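Local coordinates for protein MIP07328p (Drosophila melanogaster, PDB 6FKK) that probably acts as a chemorepellent axon guidance cue at the cell surface, binding semaphorin receptors (plexins in this family) through its extracellular sema domain, at residues A18-N23 with L54-R59; D26-L31 with G468-V473. All blocks are in the same frame, centred on the assembly; numbering follows the deposited sequence.

How the interactions relate
Both contacts join the first and last blades of the sema beta-propeller, and their centres lie 9 Å apart. Along the chain the segments alternate: 18-23, 26-31, 54-59, then 468-473. Strand 18-21 is an edge strand of the closing sheet and lies antiparallel to strand 469-474, with Phe-20 N 2.7 Å from Leu-470 O in a probable hydrogen bond. Strands 29-33 and 56-61 are the two edges of the next sheet. Interaction 1 thus sets the N-terminal strand against one edge of that sheet, and interaction 2 sets strand 469-474 near the other. Together they illustrate how a propeller ring is closed by strands from the two ends of the sema domain.

Interaction 1: A18-N23 with L54-R59; sequences AHFIGN and LKEIAR. With NAG (2-acetamido-2-deoxy-beta-D-glucopyranose), chain D.
Ala-18 and Phe-20, alternate residues of strand 18-21, both direct their side chains at Leu-54, in the loop that precedes strand 56-61. In the apolar part, the methyl of Ala-18 lies against the root of the leucine, CB to Leu-54 CB at 3.8 Å, while Leu-54 CD1 also packs against the backbone carbonyl O of Ala-18 at 3.4 Å. A second, looser contact is that between the CB atoms of Phe-20 and Leu-54, 4.2 Å apart.

Aromatic contacts follow from the phenylalanine torsion. With CG anti to the backbone N (chi1 178°), the Phe-20 ring extends past Leu-54 toward Glu-56. Its edge faces the leucine backbone, CD1 standing 3.6 Å from Leu-54 O close to the ring plane, and CE1 approaches Glu-56 CB obliquely at 4.0 Å. Tyr-47 meets the same ring edge-to-face, and Phe-28 also touches this side chain.

The charged pair lies within segment 54-59. Glu-56, fully extended, receives Arg-59 in a two-pronged salt bridge: NH1 to Glu-56 OE1 and NE to Glu-56 OE2, the latter on its syn side. The carboxylate lies at the guanidinium edge, an arrangement that would tend to hold its rotation; its plane is turned 74° from the Phe-20 ring.

A covalent link ends segment 18-23, where Asn-23 ND2 carries the first sugar of an N-linked glycan. Beyond Glu-56, Ile-57 and Ala-58 both face Asn-48 in a classic beta bulge. The whole is an interblade contact of the sema beta-propeller, made where the N-terminal strand completes the last blade beside the first.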
loop_
_atom_site.group_PDB
_atom_site.type_symbol
_atom_site.label_atom_id
_atom_site.label_comp_id
_atom_site.label_asym_id
_atom_site.label_seq_id
_atom_site.Cartn_x
_atom_site.Cartn_y
_atom_site.Cartn_z
ATOM N N ALA A 18 0.384 -15.501 -18.450
ATOM C CA ALA A 18 0.739 -14.518 -19.462
ATOM C C ALA A 18 1.841 -13.622 -18.918
ATOM O O ALA A 18 2.072 -13.556 -17.709
ATOM C CB ALA A 18 -0.477 -13.686 -19.889
ATOM N N HIS A 19 2.521 -12.929 -19.827
ATOM C CA HIS A 19 3.615 -12.048 -19.447
ATOM C C HIS A 19 3.645 -10.845 -20.378
ATOM O O HIS A 19 3.417 -10.976 -21.584
ATOM C CB HIS A 19 4.959 -12.786 -19.480
ATOM C CG HIS A 19 5.305 -13.352 -20.821
ATOM N ND1 HIS A 19 6.083 -12.677 -21.735
ATOM C CD2 HIS A 19 4.970 -14.527 -21.406
ATOM C CE1 HIS A 19 6.219 -13.413 -22.824
ATOM N NE2 HIS A 19 5.554 -14.540 -22.650
ATOM N N PHE A 20 3.918 -9.674 -19.804
ATOM C CA PHE A 20 4.078 -8.424 -20.542
ATOM C C PHE A 20 5.464 -7.884 -20.212
ATOM O O PHE A 20 5.697 -7.410 -19.096
ATOM C CB PHE A 20 2.983 -7.424 -20.168
ATOM C CG PHE A 20 3.107 -6.095 -20.861
ATOM C CD1 PHE A 20 2.522 -5.889 -22.098
ATOM C CD2 PHE A 20 3.794 -5.048 -20.267
ATOM C CE1 PHE A 20 2.629 -4.666 -22.737
ATOM C CE2 PHE A 20 3.906 -3.824 -20.901
ATOM C CZ PHE A 20 3.321 -3.633 -22.137
ATOM N N ILE A 21 6.379 -7.952 -21.175
ATOM C CA ILE A 21 7.801 -7.747 -20.928
ATOM C C ILE A 21 8.245 -6.427 -21.544
ATOM O O ILE A 21 7.959 -6.150 -22.714
ATOM C CB ILE A 21 8.640 -8.911 -21.483
ATOM C CG1 ILE A 21 8.136 -10.245 -20.935
ATOM C CG2 ILE A 21 10.109 -8.719 -21.145
ATOM C CD1 ILE A 21 8.243 -10.372 -19.433
ATOM N N GLY A 22 8.946 -5.619 -20.748
ATOM C CA GLY A 22 9.692 -4.485 -21.248
ATOM C C GLY A 22 11.141 -4.573 -20.793
ATOM O O GLY A 22 11.544 -5.521 -20.113
ATOM N N ASN A 23 11.915 -3.567 -21.187
ATOM C CA ASN A 23 13.303 -3.504 -20.755
ATOM C C ASN A 23 13.386 -3.272 -19.249
ATOM O O ASN A 23 12.458 -2.757 -18.619
ATOM C CB ASN A 23 14.049 -2.399 -21.506
ATOM C CG ASN A 23 14.581 -2.865 -22.845
ATOM O OD1 ASN A 23 15.160 -3.946 -22.952
ATOM N ND2 ASN A 23 14.387 -2.051 -23.878
ATOM N N LEU A 54 -2.712 -10.250 -20.831
ATOM C CA LEU A 54 -1.632 -9.275 -20.658
ATOM C C LEU A 54 -1.196 -8.699 -22.002
ATOM O O LEU A 54 -0.008 -8.496 -22.262
ATOM C CB LEU A 54 -0.444 -9.882 -19.909
ATOM C CG LEU A 54 -0.634 -10.113 -18.409
ATOM C CD1 LEU A 54 0.683 -10.500 -17.755
ATOM C CD2 LEU A 54 -1.224 -8.880 -17.742
ATOM N N LYS A 55 -2.170 -8.439 -22.866
ATOM C CA LYS A 55 -1.916 -7.899 -24.192
ATOM C C LYS A 55 -2.215 -6.407 -24.211
ATOM O O LYS A 55 -3.177 -5.944 -23.592
ATOM C CB LYS A 55 -2.751 -8.623 -25.250
ATOM C CG LYS A 55 -2.300 -10.054 -25.501
ATOM C CD LYS A 55 -0.801 -10.107 -25.768
ATOM C CE LYS A 55 -0.292 -11.538 -25.835
ATOM N NZ LYS A 55 -0.885 -12.288 -26.975
ATOM N N GLU A 56 -1.379 -5.663 -24.928
ATOM C CA GLU A 56 -1.470 -4.211 -24.956
ATOM C C GLU A 56 -2.640 -3.765 -25.824
ATOM O O GLU A 56 -2.835 -4.275 -26.932
ATOM C CB GLU A 56 -0.161 -3.626 -25.478
ATOM C CG GLU A 56 -0.164 -2.126 -25.654
ATOM C CD GLU A 56 1.144 -1.626 -26.220
ATOM O OE1 GLU A 56 2.126 -2.398 -26.221
ATOM O OE2 GLU A 56 1.191 -0.466 -26.673
ATOM N N ILE A 57 -3.414 -2.806 -25.322
ATOM C CA ILE A 57 -4.579 -2.277 -26.020
ATOM C C ILE A 57 -4.325 -0.864 -26.538
ATOM O O ILE A 57 -4.500 -0.589 -27.725
ATOM C CB ILE A 57 -5.832 -2.323 -25.118
ATOM C CG1 ILE A 57 -6.201 -3.773 -24.796
ATOM C CG2 ILE A 57 -6.999 -1.607 -25.784
ATOM C CD1 ILE A 57 -6.506 -4.612 -26.022
ATOM N N ALA A 58 -3.906 0.047 -25.657
ATOM C CA ALA A 58 -3.666 1.437 -26.018
ATOM C C ALA A 58 -2.336 1.902 -25.446
ATOM O O ALA A 58 -1.971 1.540 -24.323
ATOM C CB ALA A 58 -4.795 2.350 -25.517
ATOM N N ARG A 59 -1.618 2.713 -26.221
ATOM C CA ARG A 59 -0.303 3.212 -25.840
ATOM C C ARG A 59 -0.269 4.724 -25.997
ATOM O O ARG A 59 -0.723 5.255 -27.015
ATOM C CB ARG A 59 0.798 2.577 -26.693
ATOM C CG ARG A 59 2.172 3.184 -26.475
ATOM C CD ARG A 59 3.240 2.464 -27.279
ATOM N NE ARG A 59 3.178 1.018 -27.095
ATOM C CZ ARG A 59 4.154 0.181 -27.429
ATOM N NH1 ARG A 59 4.012 -1.123 -27.230
ATOM N NH2 ARG A 59 5.278 0.649 -27.954
HETATM C C1 NAG D . 14.854 -2.397 -25.198
HETATM C C2 NAG D . 14.323 -1.429 -26.265
HETATM C C3 NAG D . 14.872 -1.800 -27.644
HETATM C C4 NAG D . 16.391 -1.909 -27.604
HETATM C C5 NAG D . 16.815 -2.877 -26.506
HETATM C C6 NAG D . 18.314 -2.973 -26.346
HETATM C C7 NAG D . 12.137 -0.459 -26.850
HETATM C C8 NAG D . 10.649 -0.624 -26.763
HETATM N N2 NAG D . 12.868 -1.424 -26.278
HETATM O O3 NAG D . 14.490 -0.813 -28.596
HETATM O O4 NAG D . 16.882 -2.370 -28.858
HETATM O O5 NAG D . 16.290 -2.432 -25.247
HETATM O O6 NAG D . 18.769 -4.309 -26.512
HETATM O O7 NAG D . 12.653 0.501 -27.414
#

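Interaction 2: D26-L31 with G468-V473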
loop_
_atom_site.group_PDB
_atom_site.type_symbol
_atom_site.label_atom_id
_atom_site.label_comp_id
_atom_site.label_asym_id
_atom_site.label_seq_id
_atom_site.Cartn_x
_atom_site.Cartn_y
_atom_site.Cartn_z
ATOM N N ASP A 26 12.825 0.205 -17.720
ATOM C CA ASP A 26 11.520 0.834 -17.882
ATOM C C ASP A 26 10.966 1.328 -16.552
ATOM O O ASP A 26 10.309 2.375 -16.502
ATOM C CB ASP A 26 10.544 -0.130 -18.556
ATOM C CG ASP A 26 10.935 -0.448 -19.995
ATOM O OD1 ASP A 26 12.035 -0.047 -20.424
ATOM O OD2 ASP A 26 10.137 -1.102 -20.698
ATOM N N TYR A 27 11.223 0.592 -15.472
ATOM C CA TYR A 27 10.728 0.912 -14.135
ATOM C C TYR A 27 9.210 1.118 -14.151
ATOM O O TYR A 27 8.697 2.231 -14.040
ATOM C CB TYR A 27 11.447 2.136 -13.564
ATOM C CG TYR A 27 12.885 1.879 -13.182
ATOM C CD1 TYR A 27 13.198 1.058 -12.109
ATOM C CD2 TYR A 27 13.929 2.468 -13.884
ATOM C CE1 TYR A 27 14.510 0.822 -11.749
ATOM C CE2 TYR A 27 15.244 2.240 -13.530
ATOM C CZ TYR A 27 15.528 1.417 -12.462
ATOM O OH TYR A 27 16.838 1.187 -12.106
ATOM N N PHE A 28 8.505 -0.001 -14.308
ATOM C CA PHE A 28 7.050 0.029 -14.387
ATOM C C PHE A 28 6.434 0.478 -13.064
ATOM O O PHE A 28 6.996 0.269 -11.984
ATOM C CB PHE A 28 6.504 -1.350 -14.765
ATOM C CG PHE A 28 6.694 -1.706 -16.215
ATOM C CD1 PHE A 28 6.720 -0.723 -17.188
ATOM C CD2 PHE A 28 6.847 -3.028 -16.602
ATOM C CE1 PHE A 28 6.894 -1.050 -18.521
ATOM C CE2 PHE A 28 7.023 -3.359 -17.934
ATOM C CZ PHE A 28 7.047 -2.368 -18.894
ATOM N N LYS A 29 5.260 1.099 -13.164
ATOM C CA LYS A 29 4.482 1.516 -12.004
ATOM C C LYS A 29 3.008 1.488 -12.378
ATOM O O LYS A 29 2.623 2.038 -13.413
ATOM C CB LYS A 29 4.886 2.917 -11.533
ATOM C CG LYS A 29 3.951 3.534 -10.499
ATOM C CD LYS A 29 4.201 2.991 -9.099
ATOM C CE LYS A 29 3.265 3.643 -8.086
ATOM N NZ LYS A 29 3.370 5.132 -8.094
ATOM N N ILE A 30 2.195 0.847 -11.545
ATOM C CA ILE A 30 0.763 0.751 -11.802
ATOM C C ILE A 30 0.100 2.060 -11.399
ATOM O O ILE A 30 0.278 2.541 -10.274
ATOM C CB ILE A 30 0.149 -0.440 -11.049
ATOM C CG1 ILE A 30 0.782 -1.754 -11.515
ATOM C CG2 ILE A 30 -1.357 -0.478 -11.250
ATOM C CD1 ILE A 30 0.551 -2.063 -12.980
ATOM N N LEU A 31 -0.667 2.644 -12.320
ATOM C CA LEU A 31 -1.333 3.918 -12.086
ATOM C C LEU A 31 -2.832 3.796 -11.865
ATOM O O LEU A 31 -3.397 4.591 -11.113
ATOM C CB LEU A 31 -1.077 4.872 -13.259
ATOM C CG LEU A 31 0.395 5.183 -13.540
ATOM C CD1 LEU A 31 0.534 6.217 -14.647
ATOM C CD2 LEU A 31 1.093 5.652 -12.274
ATOM N N GLY A 468 10.357 -4.244 -14.801
ATOM C CA GLY A 468 10.228 -4.286 -16.243
ATOM C C GLY A 468 9.368 -5.408 -16.785
ATOM O O GLY A 468 9.597 -5.867 -17.908
ATOM N N SER A 469 8.372 -5.853 -16.021
ATOM C CA SER A 469 7.514 -6.930 -16.498
ATOM C C SER A 469 6.234 -6.992 -15.677
ATOM O O SER A 469 6.214 -6.629 -14.498
ATOM C CB SER A 469 8.230 -8.284 -16.440
ATOM O OG SER A 469 8.489 -8.665 -15.100
ATOM N N LEU A 470 5.168 -7.449 -16.330
ATOM C CA LEU A 470 3.945 -7.888 -15.673
ATOM C C LEU A 470 3.782 -9.374 -15.945
ATOM O O LEU A 470 3.896 -9.810 -17.096
ATOM C CB LEU A 470 2.715 -7.130 -16.182
ATOM C CG LEU A 470 2.728 -5.604 -16.254
ATOM C CD1 LEU A 470 1.347 -5.101 -16.634
ATOM C CD2 LEU A 470 3.180 -4.999 -14.940
ATOM N N VAL A 471 3.524 -10.150 -14.898
ATOM C CA VAL A 471 3.372 -11.595 -15.015
ATOM C C VAL A 471 2.034 -11.991 -14.409
ATOM O O VAL A 471 1.706 -11.574 -13.294
ATOM C CB VAL A 471 4.527 -12.349 -14.330
ATOM C CG1 VAL A 471 4.247 -13.843 -14.308
ATOM C CG2 VAL A 471 5.837 -12.065 -15.046
ATOM N N SER A 472 1.269 -12.793 -15.143
ATOM C CA SER A 472 -0.046 -13.244 -14.710
ATOM C C SER A 472 0.045 -14.694 -14.248
ATOM O O SER A 472 0.439 -15.572 -15.021
ATOM C CB SER A 472 -1.062 -13.104 -15.841
ATOM O OG SER A 472 -2.346 -13.542 -15.436
ATOM N N VAL A 473 -0.314 -14.941 -12.992
ATOM C CA VAL A 473 -0.381 -16.296 -12.448
ATOM C C VAL A 473 -1.780 -16.500 -11.877
ATOM O O VAL A 473 -2.453 -15.517 -11.531
ATOM C CB VAL A 473 0.708 -16.531 -11.387
ATOM C CG1 VAL A 473 2.091 -16.320 -11.995
ATOM C CG2 VAL A 473 0.497 -15.618 -10.190
#
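With CG anti to its own carbonyl carbon (chi1 -75°), Phe-28 sends its ring from just before strand 29-33 against the backbone that links Gly-468 to Ser-469. The CE2 corner comes to 3.3 Å from Gly-468 C, approaching obliquely, whereas Ser-469 N sits at the ring edge, near its plane, 3.3 Å from CD2. The aromatic ring thus meets a peptide unit chiefly through one side of its rim. Farther along, Leu-470 supplies the apolar partner for two residues: its CD2 lies 4.5 Å from Phe-28 CD2 and 4.4 Å from Ile-30 CD1. Val-40 of the neighbouring strand touches all three of these side chains, and the backbone of Phe-28 is hydrogen-bonded to Asp-467. The CB of Ser-469 points away from segment 26-31, and its OG is hydrogen-bonded to Ser-466 OG. Replacing the Phe-28 ring with an alanine is likely to strip the Gly-468 to Ser-469 peptide of its aromatic neighbour and to leave Val-40, Phe-20 and Leu-470 each short of an apolar partner. Such side-chain contact between adjacent antiparallel sheets, here without strand pairing across segments 26-31 and 468-473, is characteristic of blade-to-blade packing in a beta-propeller, at the junction where the sema ring closes.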